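Local coordinates for protein sulfotransferase (PDB 3RNL) that probably transfers sulfo groups to acceptor molecules and binds magnesium in the crystal, at residues P32-A42 with L76-G87; G20-L28 with F191-C202. One frame throughout, in Å; residues are numbered along the deposited sequence. Where two conformers were deposited one is given.

Contact 1. Residues P32-A42 with L76-G87; sequences PDIYIPPKKEA and LFDGVRGERAVG. With MG (magnesium ion), chain B.
A chi1 of -178° swings the Tyr-35 ring beside its own carbonyl carbon and, with chi2 at 85°, lays it flat against the type I turn of residues 77-80. Val-80 N sits over the centre of one ring face, while Gly-79 C lies nearer the rim of the same face. Val-80 CG2 crosses the ring at an angle and comes to 3.5 Å from Tyr-35 CD2. The hydroxyl end reaches a water that donates to Leu-76 O and accepts from Gly-79 N, so one solvent molecule ties the phenol to the residue before the turn and to the amide of its third residue.

The backbone behind this ring illustrates how a short strand adds the edge to the parallel sheet of the P-loop-like alpha/beta fold of sulfotransferases: 34-35 is the outermost strand and 85-89 its neighbour. Tyr-35 bonds to the two residues flanking its partner Val-86, its N donating to Ala-85 O (2.8 Å) and its O accepting from Gly-87 N (2.9 Å). Ala-85 N continues the pattern to Asp-33 O. Arg-84 N lies 2.9 Å from Asp-33 OD1, a hydrogen bond that approaches from above the carboxylate plane. Ile-34 and Ala-85 share the face on which Phe-11 packs, Ile-34 CG1 meeting Ala-85 CB at 4.0 Å.

In the extended strand successive carbonyls point to opposite sides: that of Tyr-35 to strand 85-89, that of Ile-34 away from it, where its O binds the magnesium ion at 2.4 Å. Ser-29 O, His-31 O and three waters complete the site; one of these waters donates to both Pro-32 O and Glu-83 OE2, so the metal's shell spans the two segments. Further along, Pro-37 CD presses to 3.0 Å from Gly-87 O, a buried oxygen for which the model offers no hydrogen-bond partner. Leu-76 CD2 packs on Lys-39 CB at 3.8 Å, while Lys-39 NZ runs on to Tyr-65 O.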
loop_
_atom_site.group_PDB
_atom_site.type_symbol
_atom_site.label_atom_id
_atom_site.label_comp_id
_atom_site.label_asym_id
_atom_site.label_seq_id
_atom_site.Cartn_x
_atom_site.Cartn_y
_atom_site.Cartn_z
ATOM N N PRO A 32 11.031 -19.820 -1.084
ATOM C CA PRO A 32 10.825 -20.782 -2.179
ATOM C C PRO A 32 9.351 -21.144 -2.433
ATOM O O PRO A 32 9.033 -21.621 -3.522
ATOM C CB PRO A 32 11.624 -22.022 -1.718
ATOM C CG PRO A 32 11.737 -21.876 -0.225
ATOM C CD PRO A 32 11.818 -20.386 0.029
ATOM N N ASP A 33 8.486 -20.948 -1.437
ATOM C CA ASP A 33 7.057 -21.250 -1.542
ATOM C C ASP A 33 6.176 -20.038 -1.886
ATOM O O ASP A 33 4.959 -20.124 -1.799
ATOM C CB ASP A 33 6.554 -21.951 -0.281
ATOM C CG ASP A 33 5.528 -23.034 -0.577
ATOM O OD1 ASP A 33 5.275 -23.349 -1.767
ATOM O OD2 ASP A 33 4.984 -23.583 0.402
ATOM N N ILE A 34 6.792 -18.895 -2.177
ATOM C CA ILE A 34 6.027 -17.689 -2.513
ATOM C C ILE A 34 6.435 -17.156 -3.881
ATOM O O ILE A 34 7.628 -17.015 -4.158
ATOM C CB ILE A 34 6.296 -16.579 -1.482
ATOM C CG1 ILE A 34 5.901 -17.050 -0.080
ATOM C CG2 ILE A 34 5.539 -15.289 -1.850
ATOM C CD1 ILE A 34 6.200 -16.011 1.009
ATOM N N TYR A 35 5.460 -16.841 -4.733
ATOM C CA TYR A 35 5.755 -16.197 -6.014
ATOM C C TYR A 35 5.053 -14.854 -6.105
ATOM O O TYR A 35 3.861 -14.768 -5.841
ATOM C CB TYR A 35 5.297 -17.048 -7.204
ATOM C CG TYR A 35 5.663 -16.389 -8.517
ATOM C CD1 TYR A 35 6.926 -16.580 -9.072
ATOM C CD2 TYR A 35 4.773 -15.550 -9.177
ATOM C CE1 TYR A 35 7.290 -15.971 -10.256
ATOM C CE2 TYR A 35 5.132 -14.935 -10.376
ATOM C CZ TYR A 35 6.394 -15.152 -10.902
ATOM O OH TYR A 35 6.784 -14.543 -12.073
ATOM N N ILE A 36 5.822 -13.802 -6.346
ATOM C CA ILE A 36 5.312 -12.477 -6.689
ATOM C C ILE A 36 5.866 -12.025 -8.037
ATOM O O ILE A 36 7.087 -12.057 -8.214
ATOM C CB ILE A 36 5.602 -11.438 -5.601
ATOM C CG1 ILE A 36 5.000 -11.892 -4.268
ATOM C CG2 ILE A 36 5.017 -10.087 -6.011
ATOM C CD1 ILE A 36 5.420 -11.010 -3.117
ATOM N N PRO A 37 5.006 -11.714 -9.019
ATOM C CA PRO A 37 5.566 -11.325 -10.320
ATOM C C PRO A 37 6.395 -10.046 -10.257
ATOM O O PRO A 37 6.218 -9.246 -9.349
ATOM C CB PRO A 37 4.323 -11.103 -11.198
ATOM C CG PRO A 37 3.210 -10.867 -10.255
ATOM C CD PRO A 37 3.534 -11.649 -9.001
ATOM N N PRO A 38 7.320 -9.867 -11.217
ATOM C CA PRO A 38 8.151 -8.655 -11.235
ATOM C C PRO A 38 7.341 -7.373 -11.483
ATOM O O PRO A 38 7.849 -6.273 -11.282
ATOM C CB PRO A 38 9.192 -8.933 -12.340
ATOM C CG PRO A 38 8.606 -10.045 -13.173
ATOM C CD PRO A 38 7.715 -10.848 -12.244
ATOM N N LYS A 39 6.096 -7.515 -11.924
ATOM C CA LYS A 39 5.229 -6.363 -12.170
ATOM C C LYS A 39 4.607 -5.834 -10.883
ATOM O O LYS A 39 3.904 -6.562 -10.192
ATOM C CB LYS A 39 4.113 -6.756 -13.142
ATOM C CG LYS A 39 3.070 -5.674 -13.384
ATOM C CD LYS A 39 3.681 -4.496 -14.101
ATOM C CE LYS A 39 2.623 -3.434 -14.341
ATOM N NZ LYS A 39 3.197 -2.330 -15.161
ATOM N N LYS A 40 4.850 -4.557 -10.588
ATOM C CA LYS A 40 4.206 -3.880 -9.468
ATOM C C LYS A 40 3.278 -2.801 -10.023
ATOM O O LYS A 40 3.476 -2.322 -11.152
ATOM C CB LYS A 40 5.245 -3.201 -8.577
ATOM C CG LYS A 40 6.540 -3.987 -8.395
ATOM C CD LYS A 40 6.278 -5.358 -7.779
ATOM C CE LYS A 40 7.587 -6.120 -7.558
ATOM N NZ LYS A 40 7.354 -7.566 -7.316
ATOM N N GLU A 41 2.282 -2.427 -9.225
ATOM C CA GLU A 41 1.374 -1.328 -9.551
ATOM C C GLU A 41 0.480 -1.609 -10.758
ATOM O O GLU A 41 0.015 -0.672 -11.414
ATOM C CB GLU A 41 2.157 -0.030 -9.817
ATOM C CG GLU A 41 3.115 0.372 -8.709
ATOM C CD GLU A 41 2.377 0.780 -7.461
ATOM O OE1 GLU A 41 2.008 -0.113 -6.682
ATOM O OE2 GLU A 41 2.139 1.993 -7.269
ATOM N N ALA A 42 0.202 -2.880 -11.035
ATOM C CA ALA A 42 -0.775 -3.192 -12.075
ATOM C C ALA A 42 -2.122 -2.508 -11.816
ATOM O O ALA A 42 -2.776 -2.034 -12.751
ATOM C CB ALA A 42 -0.960 -4.725 -12.209
ATOM N N LEU A 76 0.407 -12.288 -15.808
ATOM C CA LEU A 76 1.435 -11.909 -14.831
ATOM C C LEU A 76 1.912 -13.121 -14.046
ATOM O O LEU A 76 3.002 -13.116 -13.471
ATOM C CB LEU A 76 0.885 -10.895 -13.834
ATOM C CG LEU A 76 0.587 -9.522 -14.416
ATOM C CD1 LEU A 76 0.161 -8.574 -13.285
ATOM C CD2 LEU A 76 1.813 -8.976 -15.169
ATOM N N PHE A 77 1.053 -14.130 -13.969
ATOM C CA PHE A 77 1.324 -15.292 -13.129
ATOM C C PHE A 77 1.927 -16.467 -13.885
ATOM O O PHE A 77 2.079 -17.559 -13.337
ATOM C CB PHE A 77 0.080 -15.636 -12.308
ATOM C CG PHE A 77 -0.442 -14.444 -11.563
ATOM C CD1 PHE A 77 0.180 -14.021 -10.391
ATOM C CD2 PHE A 77 -1.469 -13.675 -12.088
ATOM C CE1 PHE A 77 -0.248 -12.888 -9.730
ATOM C CE2 PHE A 77 -1.911 -12.540 -11.425
ATOM C CZ PHE A 77 -1.296 -12.143 -10.242
ATOM N N ASP A 78 2.238 -16.247 -15.159
ATOM C CA ASP A 78 2.800 -17.322 -15.983
ATOM C C ASP A 78 4.074 -17.942 -15.391
ATOM O O ASP A 78 4.376 -19.104 -15.648
ATOM C CB ASP A 78 3.067 -16.830 -17.412
ATOM C CG ASP A 78 1.795 -16.732 -18.245
ATOM O OD1 ASP A 78 0.738 -17.243 -17.803
ATOM O OD2 ASP A 78 1.853 -16.151 -19.349
ATOM N N GLY A 79 4.812 -17.169 -14.599
ATOM C CA GLY A 79 6.063 -17.644 -14.030
ATOM C C GLY A 79 5.941 -18.497 -12.778
ATOM O O GLY A 79 6.941 -19.032 -12.290
ATOM N N VAL A 80 4.728 -18.625 -12.243
ATOM C CA VAL A 80 4.518 -19.497 -11.092
ATOM C C VAL A 80 4.875 -20.940 -11.434
ATOM O O VAL A 80 4.473 -21.447 -12.486
ATOM C CB VAL A 80 3.033 -19.493 -10.645
ATOM C CG1 VAL A 80 2.786 -20.581 -9.593
ATOM C CG2 VAL A 80 2.618 -18.125 -10.118
ATOM N N ARG A 81 5.593 -21.620 -10.548
ATOM C CA ARG A 81 5.799 -23.042 -10.758
ATOM C C ARG A 81 5.139 -23.878 -9.660
ATOM O O ARG A 81 3.992 -24.296 -9.811
ATOM C CB ARG A 81 7.296 -23.336 -10.827
ATOM C CG ARG A 81 7.984 -22.711 -12.035
ATOM C CD ARG A 81 7.438 -23.304 -13.332
ATOM N NE ARG A 81 8.013 -22.686 -14.524
ATOM C CZ ARG A 81 7.427 -21.717 -15.222
ATOM N NH1 ARG A 81 8.028 -21.216 -16.295
ATOM N NH2 ARG A 81 6.240 -21.250 -14.852
ATOM N N GLY A 82 5.815 -24.031 -8.526
ATOM C CA GLY A 82 5.295 -24.844 -7.438
ATOM C C GLY A 82 4.806 -24.097 -6.207
ATOM O O GLY A 82 4.290 -24.708 -5.265
ATOM N N GLU A 83 4.950 -22.776 -6.211
ATOM C CA GLU A 83 4.653 -21.969 -5.026
ATOM C C GLU A 83 3.207 -22.064 -4.546
ATOM O O GLU A 83 2.271 -21.958 -5.339
ATOM C CB GLU A 83 5.003 -20.496 -5.270
ATOM C CG GLU A 83 6.475 -20.249 -5.589
ATOM C CD GLU A 83 6.787 -20.331 -7.076
ATOM O OE1 GLU A 83 5.908 -20.757 -7.852
ATOM O OE2 GLU A 83 7.915 -19.960 -7.464
ATOM N N ARG A 84 3.039 -22.232 -3.236
ATOM C CA ARG A 84 1.714 -22.304 -2.627
ATOM C C ARG A 84 1.084 -20.925 -2.491
ATOM O O ARG A 84 -0.127 -20.776 -2.646
ATOM C CB ARG A 84 1.778 -22.986 -1.254
ATOM C CG ARG A 84 1.912 -24.502 -1.326
ATOM C CD ARG A 84 1.978 -25.120 0.069
ATOM N NE ARG A 84 0.938 -24.601 0.954
ATOM C CZ ARG A 84 -0.231 -25.197 1.177
ATOM N NH1 ARG A 84 -0.520 -26.347 0.583
ATOM N NH2 ARG A 84 -1.109 -24.642 2.000
ATOM N N ALA A 85 1.912 -19.921 -2.202
ATOM C CA ALA A 85 1.436 -18.556 -2.019
ATOM C C ALA A 85 1.828 -17.726 -3.234
ATOM O O ALA A 85 3.005 -17.667 -3.589
ATOM C CB ALA A 85 2.034 -17.944 -0.756
ATOM N N VAL A 86 0.843 -17.090 -3.863
ATOM C CA VAL A 86 1.059 -16.339 -5.095
ATOM C C VAL A 86 0.446 -14.964 -4.909
ATOM O O VAL A 86 -0.753 -14.840 -4.659
ATOM C CB VAL A 86 0.394 -17.058 -6.316
ATOM C CG1 VAL A 86 0.554 -16.218 -7.596
ATOM C CG2 VAL A 86 1.019 -18.436 -6.529
ATOM N N GLY A 87 1.218 -13.906 -5.127
ATOM C CA GLY A 87 0.688 -12.618 -4.724
ATOM C C GLY A 87 1.006 -11.510 -5.687
ATOM O O GLY A 87 1.731 -11.698 -6.653
HETATM MG MG MG B . 9.950 -17.322 -4.272
HETATM O O HOH W 1 9.744 -19.492 -5.576
HETATM O O HOH W 2 5.195 -14.315 -14.001
HETATM O O HOH W 3 10.165 -16.521 -6.727
HETATM O O HOH W 4 12.381 -18.054 -4.358
#

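Contact 2. Residues G20-L28 with F191-C202; sequences GTSSLDRYL and FARDPVQVVRDC
The helix that follows what is, as in other sulfotransferases, probably the phosphosulfate-binding loop, the counterpart of the P-loop, packs here against a helix following the outermost strand 183-187 of the same alpha/beta fold. Gly-20 is the N-cap of helix 21-29, and the segments 21-28 and 195-202 cross at -66° with their axes 10.4 Å apart. Both helices also rest on strand 183-187, where Leu-24 and Cys-202 each touch Ile-186.

No hydrogen bond joins the two segments, and apolar side chains carry the contact. Phe-191, in the short helix before 195-206, points its ring at the first turn of helix 21-29: an extended chi1 of 178° carries CZ to 3.7 Å from Leu-24 N and CE2 to 3.8 Å from Gly-20 O. Ser-23 CB sits at the ring's edge. Tyr-27 meets the same ring rim to rim, with planes inclined at 45° and CE2 3.6 Å from Phe-191 CZ, so neither ring covers the other.

Asp-194 is the N-cap of helix 195-206, its OD1 accepting from Gln-197 N. One turn on from Pro-195, Val-199 spreads its branches: CG2 touches Tyr-27 CB at 3.6 Å, and CG1 faces the next turn of helix 21-29, where Leu-28 CD2 touches both Val-199 CG1 (4.0 Å) and Cys-202 CB (3.9 Å).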
loop_
_atom_site.group_PDB
_atom_site.type_symbol
_atom_site.label_atom_id
_atom_site.label_comp_id
_atom_site.label_asym_id
_atom_site.label_seq_id
_atom_site.Cartn_x
_atom_site.Cartn_y
_atom_site.Cartn_z
ATOM N N GLY A 20 6.743 1.150 2.672
ATOM C CA GLY A 20 7.794 0.144 2.718
ATOM C C GLY A 20 7.408 -1.210 2.151
ATOM O O GLY A 20 8.130 -2.197 2.341
ATOM N N THR A 21 6.280 -1.278 1.448
ATOM C CA THR A 21 5.853 -2.557 0.875
ATOM C C THR A 21 6.816 -3.061 -0.189
ATOM O O THR A 21 6.847 -4.254 -0.485
ATOM C CB THR A 21 4.435 -2.510 0.285
ATOM O OG1 THR A 21 4.388 -1.545 -0.768
ATOM C CG2 THR A 21 3.416 -2.153 1.368
ATOM N N SER A 22 7.590 -2.156 -0.777
ATOM C CA SER A 22 8.550 -2.565 -1.791
ATOM C C SER A 22 9.577 -3.550 -1.223
ATOM O O SER A 22 9.898 -4.568 -1.853
ATOM C CB SER A 22 9.246 -1.344 -2.406
ATOM O OG SER A 22 10.236 -1.756 -3.323
ATOM N N SER A 23 10.094 -3.254 -0.034
ATOM C CA SER A 23 11.042 -4.159 0.603
ATOM C C SER A 23 10.346 -5.448 1.033
ATOM O O SER A 23 10.870 -6.546 0.840
ATOM C CB SER A 23 11.722 -3.486 1.799
ATOM O OG SER A 23 12.522 -2.408 1.356
ATOM N N LEU A 24 9.151 -5.317 1.598
ATOM C CA LEU A 24 8.418 -6.497 2.038
ATOM C C LEU A 24 8.216 -7.463 0.867
ATOM O O LEU A 24 8.430 -8.675 0.983
ATOM C CB LEU A 24 7.068 -6.095 2.636
ATOM C CG LEU A 24 6.182 -7.262 3.073
ATOM C CD1 LEU A 24 6.861 -8.016 4.209
ATOM C CD2 LEU A 24 4.807 -6.748 3.501
ATOM N N ASP A 25 7.771 -6.920 -0.263
ATOM C CA ASP A 25 7.596 -7.709 -1.482
ATOM C C ASP A 25 8.911 -8.419 -1.861
ATOM O O ASP A 25 8.923 -9.618 -2.134
ATOM C CB ASP A 25 7.092 -6.780 -2.602
ATOM C CG ASP A 25 7.061 -7.437 -3.979
ATOM O OD1 ASP A 25 7.812 -8.406 -4.221
ATOM O OD2 ASP A 25 6.288 -6.950 -4.845
ATOM N N ARG A 26 10.013 -7.674 -1.872
ATOM C CA ARG A 26 11.311 -8.250 -2.212
ATOM C C ARG A 26 11.678 -9.420 -1.290
ATOM O O ARG A 26 12.113 -10.486 -1.745
ATOM C CB ARG A 26 12.387 -7.157 -2.180
ATOM C CG ARG A 26 13.794 -7.636 -2.498
ATOM C CD ARG A 26 14.663 -6.465 -2.963
ATOM N NE ARG A 26 14.412 -5.262 -2.172
ATOM C CZ ARG A 26 15.058 -4.959 -1.051
ATOM N NH1 ARG A 26 16.005 -5.770 -0.597
ATOM N NH2 ARG A 26 14.764 -3.841 -0.389
ATOM N N TYR A 27 11.495 -9.226 0.011
ATOM C CA TYR A 27 11.815 -10.278 0.972
ATOM C C TYR A 27 10.924 -11.518 0.833
ATOM O O TYR A 27 11.414 -12.644 0.902
ATOM C CB TYR A 27 11.735 -9.749 2.397
ATOM C CG TYR A 27 12.673 -8.605 2.676
ATOM C CD1 TYR A 27 13.843 -8.441 1.937
ATOM C CD2 TYR A 27 12.393 -7.688 3.676
ATOM C CE1 TYR A 27 14.705 -7.380 2.192
ATOM C CE2 TYR A 27 13.248 -6.626 3.938
ATOM C CZ TYR A 27 14.404 -6.484 3.192
ATOM O OH TYR A 27 15.254 -5.436 3.459
ATOM N N LEU A 28 9.617 -11.319 0.681
ATOM C CA LEU A 28 8.715 -12.462 0.549
ATOM C C LEU A 28 8.995 -13.252 -0.723
ATOM O O LEU A 28 8.914 -14.485 -0.729
ATOM C CB LEU A 28 7.254 -12.008 0.571
ATOM C CG LEU A 28 6.785 -11.534 1.944
ATOM C CD1 LEU A 28 5.398 -10.910 1.834
ATOM C CD2 LEU A 28 6.776 -12.671 2.958
ATOM N N PHE A 191 8.503 -3.275 11.116
ATOM C CA PHE A 191 9.207 -3.862 9.982
ATOM C C PHE A 191 10.629 -3.313 9.893
ATOM O O PHE A 191 11.570 -4.044 9.577
ATOM C CB PHE A 191 8.415 -3.597 8.692
ATOM C CG PHE A 191 9.078 -4.110 7.437
ATOM C CD1 PHE A 191 9.237 -5.469 7.222
ATOM C CD2 PHE A 191 9.508 -3.224 6.455
ATOM C CE1 PHE A 191 9.827 -5.945 6.057
ATOM C CE2 PHE A 191 10.097 -3.685 5.295
ATOM C CZ PHE A 191 10.255 -5.055 5.090
ATOM N N ALA A 192 10.794 -2.026 10.186
ATOM C CA ALA A 192 12.111 -1.404 10.094
ATOM C C ALA A 192 13.029 -1.950 11.181
ATOM O O ALA A 192 14.220 -2.173 10.960
ATOM C CB ALA A 192 11.994 0.113 10.204
ATOM N N ARG A 193 12.459 -2.172 12.357
ATOM C CA ARG A 193 13.219 -2.656 13.501
ATOM C C ARG A 193 13.659 -4.114 13.335
ATOM O O ARG A 193 14.804 -4.458 13.623
ATOM C CB ARG A 193 12.393 -2.475 14.778
ATOM C CG ARG A 193 12.823 -3.335 15.953
ATOM C CD ARG A 193 12.236 -2.806 17.254
ATOM N NE ARG A 193 10.877 -2.299 17.080
ATOM C CZ ARG A 193 9.776 -3.012 17.304
ATOM N NH1 ARG A 193 8.579 -2.465 17.118
ATOM N NH2 ARG A 193 9.871 -4.270 17.714
ATOM N N ASP A 194 12.747 -4.970 12.881
ATOM C CA ASP A 194 13.040 -6.396 12.781
ATOM C C ASP A 194 12.396 -6.998 11.538
ATOM O O ASP A 194 11.395 -7.702 11.650
ATOM C CB ASP A 194 12.507 -7.104 14.024
ATOM C CG ASP A 194 13.083 -8.489 14.204
ATOM O OD1 ASP A 194 13.575 -9.086 13.216
ATOM O OD2 ASP A 194 13.031 -8.983 15.350
ATOM N N PRO A 195 12.951 -6.707 10.350
ATOM C CA PRO A 195 12.323 -7.198 9.118
ATOM C C PRO A 195 12.246 -8.719 9.054
ATOM O O PRO A 195 11.284 -9.246 8.495
ATOM C CB PRO A 195 13.245 -6.657 8.009
ATOM C CG PRO A 195 14.517 -6.238 8.714
ATOM C CD PRO A 195 14.080 -5.801 10.072
ATOM N N VAL A 196 13.239 -9.421 9.601
ATOM C CA VAL A 196 13.191 -10.880 9.549
ATOM C C VAL A 196 11.978 -11.403 10.316
ATOM O O VAL A 196 11.273 -12.293 9.842
ATOM C CB VAL A 196 14.484 -11.536 10.084
ATOM C CG1 VAL A 196 14.295 -13.036 10.213
ATOM C CG2 VAL A 196 15.656 -11.216 9.158
ATOM N N GLN A 197 11.723 -10.840 11.494
ATOM C CA GLN A 197 10.591 -11.299 12.296
ATOM C C GLN A 197 9.279 -11.013 11.578
ATOM O O GLN A 197 8.369 -11.850 11.543
ATOM C CB GLN A 197 10.576 -10.619 13.666
ATOM C CG GLN A 197 9.451 -11.120 14.562
ATOM C CD GLN A 197 9.611 -12.589 14.893
ATOM O OE1 GLN A 197 10.624 -12.995 15.456
ATOM N NE2 GLN A 197 8.629 -13.398 14.515
ATOM N N VAL A 198 9.169 -9.813 11.018
ATOM C CA VAL A 198 7.941 -9.447 10.319
ATOM C C VAL A 198 7.728 -10.331 9.093
ATOM O O VAL A 198 6.625 -10.808 8.844
ATOM C CB VAL A 198 7.920 -7.957 9.923
ATOM C CG1 VAL A 198 6.705 -7.654 9.030
ATOM C CG2 VAL A 198 7.901 -7.087 11.172
ATOM N N VAL A 199 8.783 -10.571 8.323
ATOM C CA VAL A 199 8.662 -11.478 7.187
ATOM C C VAL A 199 8.229 -12.883 7.621
ATOM O O VAL A 199 7.373 -13.501 6.992
ATOM C CB VAL A 199 9.980 -11.547 6.399
ATOM C CG1 VAL A 199 9.964 -12.717 5.424
ATOM C CG2 VAL A 199 10.201 -10.207 5.674
ATOM N N ARG A 200 8.824 -13.396 8.696
ATOM C CA ARG A 200 8.419 -14.710 9.193
ATOM C C ARG A 200 6.959 -14.741 9.662
ATOM O O ARG A 200 6.272 -15.744 9.478
ATOM C CB ARG A 200 9.345 -15.167 10.323
ATOM C CG ARG A 200 10.704 -15.583 9.820
ATOM C CD ARG A 200 11.661 -15.778 10.992
ATOM N NE ARG A 200 12.832 -16.547 10.605
ATOM C CZ ARG A 200 13.843 -16.814 11.425
ATOM N NH1 ARG A 200 13.828 -16.355 12.670
ATOM N NH2 ARG A 200 14.870 -17.539 11.001
ATOM N N ASP A 201 6.501 -13.655 10.282
ATOM C CA ASP A 201 5.086 -13.533 10.661
ATOM C C ASP A 201 4.200 -13.606 9.413
ATOM O O ASP A 201 3.133 -14.238 9.427
ATOM C CB ASP A 201 4.809 -12.202 11.371
ATOM C CG ASP A 201 5.466 -12.099 12.739
ATOM O OD1 ASP A 201 5.878 -13.134 13.308
ATOM O OD2 ASP A 201 5.563 -10.955 13.255
ATOM N N CYS A 202 4.633 -12.961 8.333
ATOM C CA CYS A 202 3.856 -13.014 7.085
ATOM C C CYS A 202 3.839 -14.421 6.522
ATOM O O CYS A 202 2.838 -14.860 5.971
ATOM C CB CYS A 202 4.400 -12.055 6.026
ATOM S SG CYS A 202 4.178 -10.327 6.451
#

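In the fold
Contacts 1 and 2, with centres about 17 Å apart, are joined through helix 21-29 and the edge strand 34-35, which follow each other in the chain. Lys-40 NZ, which also donates to Pro-37 O, makes a salt bridge with Asp-25 OD2 at 2.8 Å, binding the loop after the strand to the helix of contact 2. Ile-34 CB packs on Leu-28 O at 3.4 Å, and Ile-36 lies against Asp-25 and Leu-28. The magnesium ion sits at this junction: Ser-29 and His-31 supply carbonyls from the helix end and connection, Ile-34 from the strand, and the Leu-28 side chain lies about 8 Å from the metal.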